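Local coordinates for protein acetyl-CoA acetyltransferase (Bacillus anthracis, PDB 3SS6) that probably catalyses the reversible, thiolase-type condensation of two acetyl-CoA molecules into acetoacetyl-CoA and free CoA, at residues M290-L302 against I376-F390. Numbering follows the deposited sequence.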
ATOM      1  N   MET A 290      21.615 -22.212  11.976  1.00 27.02           N
ATOM      2  CA  MET A 290      22.069 -21.047  12.734  1.00 25.33           C
ATOM      3  C   MET A 290      21.946 -21.218  14.250  1.00 24.22           C
ATOM      4  O   MET A 290      22.683 -20.594  15.010  1.00 23.62           O
ATOM      5  CB  MET A 290      21.333 -19.776  12.276  1.00 25.19           C
ATOM      6  CG  MET A 290      19.831 -19.758  12.571  1.00 21.99           C
ATOM      7  SD  MET A 290      19.475 -19.043  14.184  1.00 23.97           S
ATOM      8  CE  MET A 290      17.806 -19.678  14.451  1.00 25.39           C
ATOM      9  N   GLY A 291      21.026 -22.073  14.690  1.00 24.58           N
ATOM     10  CA  GLY A 291      20.743 -22.192  16.106  1.00 19.44           C
ATOM     11  C   GLY A 291      21.900 -22.742  16.924  1.00 22.99           C
ATOM     12  O   GLY A 291      21.930 -22.566  18.138  1.00 20.91           O
ATOM     13  N   ILE A 292      22.848 -23.398  16.254  1.00 24.80           N
ATOM     14  CA  ILE A 292      24.003 -24.015  16.926  1.00 22.98           C
ATOM     15  C   ILE A 292      25.131 -23.019  17.221  1.00 25.11           C
ATOM     16  O   ILE A 292      26.109 -23.345  17.902  1.00 22.59           O
ATOM     17  CB  ILE A 292      24.577 -25.179  16.104  1.00 24.78           C
ATOM     18  CG1 ILE A 292      25.361 -26.141  16.999  1.00 24.74           C
ATOM     19  CG2 ILE A 292      25.457 -24.660  14.964  1.00 21.73           C
ATOM     20  CD1 ILE A 292      24.513 -26.768  18.098  1.00 26.85           C
ATOM     21  N   GLY A 293      25.002 -21.808  16.691  1.00 22.94           N
ATOM     22  CA  GLY A 293      26.019 -20.785  16.888  1.00 21.79           C
ATOM     23  C   GLY A 293      26.661 -20.689  18.267  1.00 20.90           C
ATOM     24  O   GLY A 293      27.878 -20.535  18.369  1.00 20.37           O
ATOM     25  N   PRO A 294      25.852 -20.732  19.337  1.00 20.27           N
ATOM     26  CA  PRO A 294      26.475 -20.571  20.656  1.00 18.99           C
ATOM     27  C   PRO A 294      27.559 -21.608  20.973  1.00 19.14           C
ATOM     28  O   PRO A 294      28.445 -21.300  21.759  1.00 19.80           O
ATOM     29  CB  PRO A 294      25.293 -20.707  21.623  1.00 19.60           C
ATOM     30  CG  PRO A 294      24.103 -20.213  20.802  1.00 19.51           C
ATOM     31  CD  PRO A 294      24.375 -20.713  19.411  1.00 19.65           C
ATOM     32  N   ALA A 295      27.507 -22.800  20.383  1.00 19.94           N
ATOM     33  CA  ALA A 295      28.512 -23.816  20.717  1.00 19.56           C
ATOM     34  C   ALA A 295      29.938 -23.366  20.362  1.00 22.12           C
ATOM     35  O   ALA A 295      30.800 -23.260  21.242  1.00 21.49           O
ATOM     36  CB  ALA A 295      28.168 -25.171  20.077  1.00 23.29           C
ATOM     37  N   PRO A 296      30.201 -23.088  19.073  1.00 21.05           N
ATOM     38  CA  PRO A 296      31.550 -22.607  18.754  1.00 21.18           C
ATOM     39  C   PRO A 296      31.872 -21.241  19.375  1.00 20.78           C
ATOM     40  O   PRO A 296      33.041 -20.990  19.664  1.00 23.92           O
ATOM     41  CB  PRO A 296      31.545 -22.518  17.220  1.00 23.48           C
ATOM     42  CG  PRO A 296      30.105 -22.437  16.843  1.00 22.17           C
ATOM     43  CD  PRO A 296      29.376 -23.266  17.863  1.00 22.56           C
ATOM     44  N   ALA A 297      30.874 -20.378  19.561  1.00 19.20           N
ATOM     45  CA  ALA A 297      31.127 -19.071  20.170  1.00 16.32           C
ATOM     46  C   ALA A 297      31.582 -19.239  21.611  1.00 16.99           C
ATOM     47  O   ALA A 297      32.549 -18.614  22.048  1.00 18.80           O
ATOM     48  CB  ALA A 297      29.886 -18.183  20.101  1.00 17.36           C
ATOM     49  N   ILE A 298      30.895 -20.107  22.342  1.00 17.87           N
ATOM     50  CA  ILE A 298      31.268 -20.361  23.732  1.00 19.21           C
ATOM     51  C   ILE A 298      32.635 -21.040  23.819  1.00 20.36           C
ATOM     52  O   ILE A 298      33.484 -20.631  24.613  1.00 22.76           O
ATOM     53  CB  ILE A 298      30.178 -21.149  24.480  1.00 17.69           C
ATOM     54  CG1 ILE A 298      28.952 -20.247  24.694  1.00 16.58           C
ATOM     55  CG2 ILE A 298      30.705 -21.683  25.825  1.00 19.18           C
ATOM     56  CD1 ILE A 298      27.732 -20.974  25.238  1.00 19.27           C
ATOM     57  N   ARG A 299      32.868 -22.054  22.991  1.00 17.61           N
ATOM     58  CA  ARG A 299      34.157 -22.744  23.021  1.00 21.65           C
ATOM     59  C   ARG A 299      35.295 -21.778  22.725  1.00 25.31           C
ATOM     60  O   ARG A 299      36.306 -21.775  23.425  1.00 23.32           O
ATOM     61  CB  ARG A 299      34.172 -23.931  22.055  1.00 23.36           C
ATOM     62  CG  ARG A 299      33.236 -25.055  22.481  1.00 26.63           C
ATOM     63  CD  ARG A 299      33.346 -26.280  21.585  1.00 31.91           C
ATOM     64  NE  ARG A 299      32.785 -27.462  22.240  1.00 34.75           N
ATOM     65  CZ  ARG A 299      31.875 -28.268  21.697  1.00 36.23           C
ATOM     66  NH1 ARG A 299      31.412 -28.035  20.477  1.00 34.51           N
ATOM     67  NH2 ARG A 299      31.433 -29.316  22.377  1.00 37.60           N
ATOM     68  N   LYS A 300      35.109 -20.950  21.699  1.00 25.27           N
ATOM     69  CA  LYS A 300      36.114 -19.969  21.289  1.00 26.88           C
ATOM     70  C   LYS A 300      36.414 -18.996  22.426  1.00 23.31           C
ATOM     71  O   LYS A 300      37.583 -18.710  22.736  1.00 23.44           O
ATOM     72  CB  LYS A 300      35.606 -19.209  20.056  1.00 31.43           C
ATOM     73  CG  LYS A 300      36.573 -18.209  19.442  1.00 36.64           C
ATOM     74  CD  LYS A 300      35.969 -17.623  18.165  1.00 38.35           C
ATOM     75  CE  LYS A 300      36.883 -16.610  17.494  1.00 39.29           C
ATOM     76  NZ  LYS A 300      36.276 -16.107  16.228  1.00 37.52           N
ATOM     77  N   GLY A 301      35.355 -18.506  23.057  1.00 22.69           N
ATOM     78  CA  GLY A 301      35.473 -17.553  24.148  1.00 22.96           C
ATOM     79  C   GLY A 301      36.118 -18.108  25.406  1.00 25.40           C
ATOM     80  O   GLY A 301      36.885 -17.406  26.065  1.00 26.16           O
ATOM     81  N   LEU A 302      35.790 -19.350  25.754  1.00 24.68           N
ATOM     82  CA  LEU A 302      36.363 -19.988  26.944  1.00 25.83           C
ATOM     83  C   LEU A 302      37.875 -20.102  26.795  1.00 28.70           C
ATOM     84  O   LEU A 302      38.627 -19.941  27.758  1.00 28.12           O
ATOM     85  CB  LEU A 302      35.747 -21.374  27.172  1.00 25.41           C
ATOM     86  CG  LEU A 302      34.296 -21.463  27.665  1.00 25.51           C
ATOM     87  CD1 LEU A 302      33.786 -22.884  27.532  1.00 27.27           C
ATOM     88  CD2 LEU A 302      34.158 -20.995  29.112  1.00 25.50           C
ATOM     89  N   ILE A 376      28.085 -16.637  31.715  1.00 16.13           N
ATOM     90  CA  ILE A 376      28.195 -16.635  30.259  1.00 14.66           C
ATOM     91  C   ILE A 376      26.826 -16.331  29.688  1.00 14.45           C
ATOM     92  O   ILE A 376      25.846 -16.978  30.061  1.00 14.47           O
ATOM     93  CB  ILE A 376      28.634 -18.009  29.727  1.00 15.48           C
ATOM     94  CG1 ILE A 376      30.000 -18.392  30.297  1.00 16.81           C
ATOM     95  CG2 ILE A 376      28.673 -17.995  28.208  1.00 17.96           C
ATOM     96  CD1 ILE A 376      30.444 -19.821  29.924  1.00 19.02           C
ATOM     97  N   ALA A 377      26.756 -15.354  28.784  1.00 12.40           N
ATOM     98  CA  ALA A 377      25.522 -15.091  28.056  1.00 13.35           C
ATOM     99  C   ALA A 377      25.805 -15.315  26.573  1.00 13.40           C
ATOM    100  O   ALA A 377      26.797 -14.822  26.041  1.00 14.43           O
ATOM    101  CB  ALA A 377      25.034 -13.671  28.297  1.00 14.98           C
ATOM    102  N   SER A 378      24.933 -16.051  25.898  1.00 13.59           N
ATOM    103  CA  SER A 378      25.206 -16.395  24.508  1.00 13.26           C
ATOM    104  C   SER A 378      23.924 -16.637  23.745  1.00 15.79           C
ATOM    105  O   SER A 378      22.935 -17.093  24.310  1.00 14.25           O
ATOM    106  CB  SER A 378      26.085 -17.654  24.452  1.00 15.35           C
ATOM    107  OG  SER A 378      26.434 -17.993  23.117  1.00 15.26           O
ATOM    108  N   LEU A 379      23.941 -16.339  22.452  1.00 14.10           N
ATOM    109  CA  LEU A 379      22.747 -16.596  21.656  1.00 16.87           C
ATOM    110  C   LEU A 379      23.042 -16.818  20.192  1.00 20.42           C
ATOM    111  O   LEU A 379      24.061 -16.357  19.694  1.00 17.57           O
ATOM    112  CB  LEU A 379      21.707 -15.487  21.864  1.00 17.62           C
ATOM    113  CG  LEU A 379      21.895 -14.088  21.286  1.00 16.99           C
ATOM    114  CD1 LEU A 379      20.692 -13.262  21.708  1.00 16.35           C
ATOM    115  CD2 LEU A 379      23.185 -13.447  21.777  1.00 14.58           C
ATOM    116  N   CYS A 380      22.145 -17.547  19.524  1.00 20.60           N
ATOM    117  CA  CYS A 380      22.253 -17.813  18.099  1.00 21.07           C
ATOM    118  C   CYS A 380      21.733 -16.590  17.360  1.00 26.29           C
ATOM    119  O   CYS A 380      21.067 -15.732  17.941  1.00 23.29           O
ATOM    120  CB  CYS A 380      21.447 -19.056  17.695  1.00 19.59           C
ATOM    121  SG  CYS A 380      19.631 -18.879  17.934  1.00 24.71           S
ATOM    122  N   VAL A 381      22.056 -16.517  16.078  1.00 23.18           N
ATOM    123  CA  VAL A 381      21.766 -15.343  15.265  1.00 24.14           C
ATOM    124  C   VAL A 381      21.336 -15.792  13.880  1.00 24.33           C
ATOM    125  O   VAL A 381      22.017 -16.607  13.257  1.00 22.93           O
ATOM    126  CB  VAL A 381      23.035 -14.483  15.121  1.00 23.20           C
ATOM    127  CG1 VAL A 381      22.769 -13.257  14.250  1.00 21.85           C
ATOM    128  CG2 VAL A 381      23.564 -14.088  16.494  1.00 22.05           C
ATOM    129  N   GLY A 382      20.207 -15.282  13.389  1.00 24.39           N
ATOM    130  CA  GLY A 382      19.799 -15.604  12.031  1.00 24.02           C
ATOM    131  C   GLY A 382      20.924 -15.230  11.083  1.00 25.47           C
ATOM    132  O   GLY A 382      21.605 -14.226  11.292  1.00 24.23           O
ATOM    133  N   GLY A 383      21.136 -16.040  10.050  1.00 23.68           N
ATOM    134  CA  GLY A 383      22.247 -15.821   9.136  1.00 23.56           C
ATOM    135  C   GLY A 383      23.464 -16.663   9.495  1.00 25.37           C
ATOM    136  O   GLY A 383      24.446 -16.683   8.743  1.00 23.44           O
ATOM    137  N   GLY A 384      23.401 -17.340  10.643  1.00 23.88           N
ATOM    138  CA  GLY A 384      24.434 -18.284  11.058  1.00 22.19           C
ATOM    139  C   GLY A 384      25.574 -17.713  11.897  1.00 17.72           C
ATOM    140  O   GLY A 384      26.758 -17.857  11.545  1.00 21.08           O
ATOM    141  N   ILE A 385      25.237 -17.056  12.998  1.00 15.34           N
ATOM    142  CA  ILE A 385      26.263 -16.523  13.888  1.00 16.10           C
ATOM    143  C   ILE A 385      25.969 -16.891  15.331  1.00 20.71           C
ATOM    144  O   ILE A 385      24.811 -17.010  15.731  1.00 22.52           O
ATOM    145  CB  ILE A 385      26.412 -14.997  13.712  1.00 18.63           C
ATOM    146  CG1 ILE A 385      26.605 -14.663  12.230  1.00 19.14           C
ATOM    147  CG2 ILE A 385      27.586 -14.451  14.530  1.00 20.12           C
ATOM    148  CD1 ILE A 385      26.636 -13.163  11.928  1.00 20.01           C
ATOM    149  N   GLY A 386      27.024 -17.128  16.099  1.00 16.51           N
ATOM    150  CA  GLY A 386      26.889 -17.270  17.538  1.00 14.52           C
ATOM    151  C   GLY A 386      27.713 -16.182  18.199  1.00 15.43           C
ATOM    152  O   GLY A 386      28.783 -15.840  17.710  1.00 15.82           O
ATOM    153  N   VAL A 387      27.220 -15.640  19.304  1.00 15.18           N
ATOM    154  CA  VAL A 387      27.956 -14.618  20.036  1.00 15.22           C
ATOM    155  C   VAL A 387      27.914 -14.981  21.511  1.00 14.65           C
ATOM    156  O   VAL A 387      26.903 -15.480  21.988  1.00 14.69           O
ATOM    157  CB  VAL A 387      27.338 -13.227  19.813  1.00 15.44           C
ATOM    158  CG1 VAL A 387      28.159 -12.153  20.519  1.00 14.88           C
ATOM    159  CG2 VAL A 387      27.247 -12.936  18.316  1.00 15.65           C
ATOM    160  N   ALA A 388      29.026 -14.773  22.217  1.00 14.58           N
ATOM    161  CA  ALA A 388      29.075 -15.057  23.651  1.00 15.95           C
ATOM    162  C   ALA A 388      29.784 -13.946  24.418  1.00 16.30           C
ATOM    163  O   ALA A 388      30.756 -13.351  23.934  1.00 18.70           O
ATOM    164  CB  ALA A 388      29.751 -16.405  23.915  1.00 18.64           C
ATOM    165  N   LEU A 389      29.285 -13.684  25.623  1.00 14.17           N
ATOM    166  CA  LEU A 389      29.799 -12.631  26.479  1.00 14.40           C
ATOM    167  C   LEU A 389      30.128 -13.239  27.838  1.00 14.50           C
ATOM    168  O   LEU A 389      29.331 -13.994  28.397  1.00 15.20           O
ATOM    169  CB  LEU A 389      28.733 -11.534  26.629  1.00 15.25           C
ATOM    170  CG  LEU A 389      29.123 -10.321  27.471  1.00 16.56           C
ATOM    171  CD1 LEU A 389      30.314  -9.597  26.864  1.00 16.71           C
ATOM    172  CD2 LEU A 389      27.925  -9.383  27.597  1.00 16.13           C
ATOM    173  N   PHE A 390      31.313 -12.927  28.356  1.00 13.76           N
ATOM    174  CA  PHE A 390      31.817 -13.545  29.585  1.00 14.22           C
ATOM    175  C   PHE A 390      31.970 -12.462  30.636  1.00 15.89           C
ATOM    176  O   PHE A 390      32.665 -11.473  30.408  1.00 16.26           O
ATOM    177  CB  PHE A 390      33.155 -14.236  29.309  1.00 14.77           C
ATOM    178  CG  PHE A 390      33.048 -15.337  28.300  1.00 18.47           C
ATOM    179  CD1 PHE A 390      32.978 -16.662  28.703  1.00 18.26           C
ATOM    180  CD2 PHE A 390      32.961 -15.039  26.945  1.00 18.32           C
ATOM    181  CE1 PHE A 390      32.851 -17.683  27.762  1.00 17.90           C
ATOM    182  CE2 PHE A 390      32.826 -16.048  25.997  1.00 16.85           C
ATOM    183  CZ  PHE A 390      32.781 -17.371  26.402  1.00 18.15           C
TER
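Met290 leans on the glycine-rich hairpin turn that joins strands 376-381 and 385-390. Its CB lies 3.4 Å from Val381 O and close to Gly384 N, CG stays near Val381 O and the CA of Gly382, SD comes 3.8 Å from Cys380 SG, and the terminal CE ends beside that same sulfur. With CG between its own N and C (chi1 66°) and a second bend at chi2, the flexible thioether follows the turn. Gly383 and Gly384 have positive phi angles that suit glycine.

Where the chain enters the helix, backbones meet directly. Gly386 CA points a C-H at Gly293 O, 3.5 Å away and nearly straight at 174°; with glycine on both sides, no side chain stands between the two backbones. Pro294 sets its ring against strand 376-381, CG 3.5 Å from Cys380 N and CB against Ser378 OG. That buried hydroxyl is satisfied by Val387 O, which it meets from above the carbonyl plane (42° out of it) while Leu379 N bonds the same oxygen.

Further along, small Ala297 lets the helix settle on Gly386, and Ile298 CG1 touches both Ser378 OG and Ala388 CB. Gly301, bare of a side chain, brings its CA to 3.5 Å from Phe390 CZ; the Leu302 and Phe390 side chains cross at about a right angle, CD2 against CE1.

Both segments belong to the C-terminal thiolase domain, where helix 294-305 packs on one face of these strands with helix 322-332 beside it, while Leu379 and Val387 on the other face meet helix 93-107.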